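Local coordinates for protein DspB (Aggregatibacter actinomycetemcomitans, PDB 1YHT) that hydrolyses glycosidic bonds of N-acetylhexosamines as a family 20 glycoside hydrolase and releases bacterial biofilm, at residues 203-217 with 227-239. Numbering follows the deposited sequence.
Sequences SYFLEKKGLKTRMWN and QINPNIEITYWSY
Met215 and Ile234 sit side by side on neighbouring parallel strands, 212-216 and 233-236, of the TIM barrel of this family 20 glycoside hydrolase. On their outward face Met215 packs its CB against Ile232 CG2, 3.7 Å away, and carries CE out between Ile228 and Ile234, while helix 192-208 covers the methionine through Phe195 and Ala199. Farther back along the same layer, Ile232 CG1 presses on Ser203 CB of that helix. Asn229, at the start of a type I turn, lays its amide almost flat over one face of the Tyr204 ring, planes 12° apart; ND2 still reaches Ser203 OG (3.0 Å), a hydroxyl also bonded to Asn200 O.

The inward face, toward the barrel interior, carries Arg214, Trp216, Glu233 and Thr235. Bent at chi2 (-103°), Arg214 lies beside Glu233 CB and brings NE and NH2 side-on to the single oxygen OE1, guanidinium and carboxylate nearly coplanar. Thr235 OG1, held by His179, stands 3.1 Å from Trp216 CE3 over one indole face; the indole NE1 is hydrogen-bonded to Glu114. Trp216 also lies near a bound acetate and Trp237 near a glycerol, both probably from the crystallisation liquor, which may mark a pocket at this end of the barrel.

At the C-terminal end of the pair, Asn217 stacks its amide on one face of the Tyr236 ring, OD1 takes the Trp237 N-H from above its carbonyl plane, and ND2 donates in its own amide plane to Ser238 O, 2.9 Å away.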
# COMPACT_ATOMS: atom_id res chain seq x y z
N SER A 203 0.45 14.62 -6.19
CA SER A 203 -0.41 14.20 -7.28
C SER A 203 -0.10 14.93 -8.60
O SER A 203 -0.11 14.29 -9.66
CB SER A 203 -1.89 14.37 -6.94
OG SER A 203 -2.31 15.72 -6.87
N TYR A 204 0.14 16.25 -8.52
CA TYR A 204 0.44 17.02 -9.75
C TYR A 204 1.87 16.72 -10.29
O TYR A 204 2.12 16.77 -11.48
CB TYR A 204 0.21 18.51 -9.52
CG TYR A 204 -1.28 18.82 -9.34
CD1 TYR A 204 -2.19 18.51 -10.34
CD2 TYR A 204 -1.76 19.40 -8.18
CE1 TYR A 204 -3.54 18.77 -10.19
CE2 TYR A 204 -3.12 19.66 -8.00
CZ TYR A 204 -4.00 19.35 -9.01
OH TYR A 204 -5.33 19.62 -8.86
N PHE A 205 2.79 16.38 -9.40
CA PHE A 205 4.12 15.93 -9.80
C PHE A 205 3.96 14.60 -10.56
O PHE A 205 4.55 14.39 -11.62
CB PHE A 205 4.98 15.77 -8.55
CG PHE A 205 6.27 15.09 -8.78
CD1 PHE A 205 7.39 15.81 -9.18
CD2 PHE A 205 6.39 13.72 -8.58
CE1 PHE A 205 8.64 15.16 -9.39
CE2 PHE A 205 7.63 13.09 -8.75
CZ PHE A 205 8.74 13.81 -9.16
N LEU A 206 3.17 13.68 -10.01
CA LEU A 206 2.91 12.40 -10.71
C LEU A 206 2.19 12.59 -12.05
O LEU A 206 2.51 11.92 -13.05
CB LEU A 206 2.09 11.46 -9.81
CG LEU A 206 2.88 10.87 -8.64
CD1 LEU A 206 1.97 10.20 -7.60
CD2 LEU A 206 3.94 9.89 -9.10
N GLU A 207 1.18 13.46 -12.06
CA GLU A 207 0.45 13.81 -13.28
C GLU A 207 1.42 14.24 -14.37
O GLU A 207 1.34 13.74 -15.50
CB GLU A 207 -0.64 14.90 -13.01
CG GLU A 207 -1.37 15.35 -14.25
CD GLU A 207 -2.36 16.48 -13.97
OE1 GLU A 207 -1.95 17.60 -13.62
OE2 GLU A 207 -3.58 16.25 -14.10
N LYS A 208 2.40 15.09 -14.03
CA LYS A 208 3.35 15.53 -15.05
C LYS A 208 4.20 14.37 -15.56
O LYS A 208 4.60 14.36 -16.73
CB LYS A 208 4.22 16.69 -14.54
CG LYS A 208 5.00 17.44 -15.69
CD LYS A 208 6.05 18.43 -15.11
CE LYS A 208 7.06 18.94 -16.18
NZ LYS A 208 8.50 19.00 -15.64
N LYS A 209 4.47 13.39 -14.70
CA LYS A 209 5.15 12.15 -15.08
C LYS A 209 4.26 11.14 -15.83
O LYS A 209 4.74 10.04 -16.09
CB LYS A 209 5.63 11.44 -13.82
CG LYS A 209 6.60 12.20 -12.91
CD LYS A 209 7.95 12.16 -13.48
CE LYS A 209 9.03 12.68 -12.51
NZ LYS A 209 10.32 12.11 -12.97
N GLY A 210 3.00 11.47 -16.08
CA GLY A 210 2.09 10.60 -16.82
C GLY A 210 1.50 9.51 -15.92
O GLY A 210 1.07 8.48 -16.42
N LEU A 211 1.51 9.73 -14.61
CA LEU A 211 0.96 8.79 -13.66
C LEU A 211 -0.23 9.36 -12.85
O LEU A 211 -0.21 10.50 -12.39
CB LEU A 211 2.04 8.30 -12.68
CG LEU A 211 3.17 7.51 -13.31
CD1 LEU A 211 4.36 7.43 -12.40
CD2 LEU A 211 2.68 6.10 -13.69
N LYS A 212 -1.22 8.50 -12.65
CA LYS A 212 -2.29 8.73 -11.70
C LYS A 212 -1.84 8.39 -10.29
O LYS A 212 -0.89 7.63 -10.07
CB LYS A 212 -3.51 7.92 -12.09
CG LYS A 212 -4.11 8.37 -13.39
CD LYS A 212 -4.95 7.23 -13.93
CE LYS A 212 -5.69 7.57 -15.14
NZ LYS A 212 -6.33 6.34 -15.67
N THR A 213 -2.52 8.99 -9.33
CA THR A 213 -2.22 8.87 -7.91
C THR A 213 -3.25 7.98 -7.21
O THR A 213 -4.46 8.12 -7.41
CB THR A 213 -2.23 10.31 -7.27
OG1 THR A 213 -1.34 11.18 -7.98
CG2 THR A 213 -1.89 10.28 -5.79
N ARG A 214 -2.75 7.06 -6.40
CA ARG A 214 -3.54 6.33 -5.43
C ARG A 214 -3.14 6.77 -4.02
O ARG A 214 -1.98 7.13 -3.74
CB ARG A 214 -3.41 4.81 -5.63
CG ARG A 214 -4.05 4.32 -6.91
CD ARG A 214 -5.42 3.63 -6.70
NE ARG A 214 -6.09 3.43 -7.99
CZ ARG A 214 -6.04 2.32 -8.74
NH1 ARG A 214 -5.42 1.22 -8.32
NH2 ARG A 214 -6.63 2.32 -9.94
N MET A 215 -4.13 6.76 -3.13
CA MET A 215 -3.94 7.21 -1.76
C MET A 215 -4.90 6.56 -0.78
O MET A 215 -6.05 6.37 -1.11
CB MET A 215 -4.13 8.74 -1.73
CG MET A 215 -3.67 9.34 -0.48
SD MET A 215 -3.91 11.16 -0.53
CE MET A 215 -5.64 11.19 -0.23
N TRP A 216 -4.42 6.25 0.44
CA TRP A 216 -5.24 5.72 1.52
C TRP A 216 -6.28 6.80 1.94
O TRP A 216 -6.03 8.00 1.76
CB TRP A 216 -4.37 5.27 2.72
CG TRP A 216 -3.42 4.13 2.46
CD1 TRP A 216 -2.06 4.17 2.51
CD2 TRP A 216 -3.78 2.79 2.11
NE1 TRP A 216 -1.54 2.92 2.23
CE2 TRP A 216 -2.57 2.06 1.98
CE3 TRP A 216 -5.00 2.11 1.99
CZ2 TRP A 216 -2.54 0.70 1.67
CZ3 TRP A 216 -4.98 0.79 1.70
CH2 TRP A 216 -3.75 0.07 1.53
N ASN A 217 -7.43 6.39 2.48
CA ASN A 217 -8.49 7.40 2.81
C ASN A 217 -8.32 8.22 4.08
O ASN A 217 -9.11 9.09 4.34
CB ASN A 217 -9.87 6.75 2.84
CG ASN A 217 -10.02 5.77 3.96
OD1 ASN A 217 -9.48 4.68 3.90
ND2 ASN A 217 -10.73 6.17 5.02
N GLN A 227 -10.84 20.16 -1.14
CA GLN A 227 -9.61 20.81 -1.65
C GLN A 227 -8.64 19.84 -2.34
O GLN A 227 -7.68 20.24 -2.96
CB GLN A 227 -8.86 21.47 -0.48
CG GLN A 227 -9.65 22.56 0.25
CD GLN A 227 -9.07 22.91 1.61
OE1 GLN A 227 -7.88 23.07 1.75
NE2 GLN A 227 -9.93 22.99 2.62
N ILE A 228 -8.91 18.55 -2.23
CA ILE A 228 -8.04 17.49 -2.78
C ILE A 228 -8.28 17.42 -4.26
O ILE A 228 -9.41 17.58 -4.71
CB ILE A 228 -8.42 16.10 -2.08
CG1 ILE A 228 -7.69 16.00 -0.76
CG2 ILE A 228 -8.11 14.90 -2.94
CD1 ILE A 228 -6.22 15.56 -0.92
N ASN A 229 -7.20 17.22 -5.01
CA ASN A 229 -7.24 16.93 -6.44
C ASN A 229 -8.29 15.86 -6.68
O ASN A 229 -8.13 14.75 -6.19
CB ASN A 229 -5.84 16.41 -6.91
CG ASN A 229 -5.75 16.10 -8.42
OD1 ASN A 229 -6.75 16.06 -9.11
ND2 ASN A 229 -4.53 15.87 -8.92
N PRO A 230 -9.34 16.18 -7.43
CA PRO A 230 -10.38 15.16 -7.54
C PRO A 230 -9.99 13.98 -8.39
O PRO A 230 -10.76 13.05 -8.46
CB PRO A 230 -11.55 15.90 -8.17
CG PRO A 230 -10.93 17.04 -8.97
CD PRO A 230 -9.64 17.39 -8.22
N ASN A 231 -8.83 14.04 -9.07
CA ASN A 231 -8.33 12.89 -9.81
C ASN A 231 -7.58 11.85 -8.94
O ASN A 231 -7.25 10.75 -9.41
CB ASN A 231 -7.42 13.32 -10.96
CG ASN A 231 -8.19 14.01 -12.10
OD1 ASN A 231 -7.63 14.87 -12.81
ND2 ASN A 231 -9.44 13.64 -12.30
N ILE A 232 -7.29 12.20 -7.69
CA ILE A 232 -6.56 11.25 -6.84
C ILE A 232 -7.53 10.11 -6.58
O ILE A 232 -8.75 10.35 -6.35
CB ILE A 232 -6.10 11.85 -5.52
CG1 ILE A 232 -5.00 12.89 -5.77
CG2 ILE A 232 -5.57 10.70 -4.56
CD1 ILE A 232 -4.68 13.77 -4.49
N GLU A 233 -7.02 8.89 -6.69
CA GLU A 233 -7.86 7.70 -6.56
C GLU A 233 -7.68 7.09 -5.18
O GLU A 233 -6.55 6.97 -4.71
CB GLU A 233 -7.56 6.69 -7.69
CG GLU A 233 -7.70 7.31 -9.10
CD GLU A 233 -7.45 6.36 -10.25
OE1 GLU A 233 -7.08 5.19 -10.03
OE2 GLU A 233 -7.60 6.80 -11.43
N ILE A 234 -8.79 6.77 -4.52
CA ILE A 234 -8.76 6.41 -3.12
C ILE A 234 -8.83 4.89 -2.89
O ILE A 234 -9.73 4.21 -3.44
CB ILE A 234 -9.88 7.09 -2.34
CG1 ILE A 234 -9.91 8.64 -2.60
CG2 ILE A 234 -9.79 6.71 -0.87
CD1 ILE A 234 -8.57 9.28 -2.61
N THR A 235 -7.89 4.39 -2.09
CA THR A 235 -7.93 3.02 -1.55
C THR A 235 -8.50 3.06 -0.13
O THR A 235 -7.80 3.40 0.83
CB THR A 235 -6.51 2.30 -1.65
OG1 THR A 235 -5.49 3.04 -0.96
CG2 THR A 235 -6.12 2.21 -3.07
N TYR A 236 -9.80 2.76 -0.02
CA TYR A 236 -10.61 2.99 1.18
C TYR A 236 -10.67 1.76 2.06
O TYR A 236 -11.39 0.78 1.74
CB TYR A 236 -12.07 3.42 0.81
CG TYR A 236 -12.76 4.16 1.94
CD1 TYR A 236 -12.96 5.55 1.87
CD2 TYR A 236 -13.13 3.52 3.11
CE1 TYR A 236 -13.54 6.27 2.95
CE2 TYR A 236 -13.72 4.21 4.16
CZ TYR A 236 -13.97 5.60 4.07
OH TYR A 236 -14.55 6.30 5.15
N TRP A 237 -9.92 1.79 3.16
CA TRP A 237 -9.73 0.60 3.98
C TRP A 237 -10.54 0.53 5.28
O TRP A 237 -10.89 -0.55 5.73
CB TRP A 237 -8.28 0.37 4.29
CG TRP A 237 -7.62 1.34 5.20
CD1 TRP A 237 -7.20 2.59 4.90
CD2 TRP A 237 -7.28 1.12 6.56
NE1 TRP A 237 -6.62 3.17 5.99
CE2 TRP A 237 -6.67 2.29 7.04
CE3 TRP A 237 -7.44 0.04 7.43
CZ2 TRP A 237 -6.18 2.42 8.33
CZ3 TRP A 237 -6.95 0.14 8.74
CH2 TRP A 237 -6.33 1.33 9.18
N SER A 238 -10.79 1.70 5.87
CA SER A 238 -11.58 1.78 7.10
C SER A 238 -12.10 3.21 7.30
O SER A 238 -11.38 4.19 7.03
CB SER A 238 -10.69 1.40 8.27
OG SER A 238 -11.43 1.34 9.47
N TYR A 239 -13.32 3.32 7.81
CA TYR A 239 -13.88 4.61 8.23
C TYR A 239 -13.11 5.22 9.40
O TYR A 239 -13.08 6.44 9.55
CB TYR A 239 -15.35 4.39 8.65
CG TYR A 239 -16.36 5.52 8.44
CD1 TYR A 239 -17.72 5.26 8.62
CD2 TYR A 239 -15.98 6.83 8.11
CE1 TYR A 239 -18.68 6.23 8.46
CE2 TYR A 239 -16.97 7.85 7.97
CZ TYR A 239 -18.32 7.51 8.16
OH TYR A 239 -19.33 8.43 8.01
O HOH W 1 -4.63 15.34 -11.93
O HOH W 2 -7.38 5.07 -13.20
O HOH W 3 -4.58 10.79 -10.08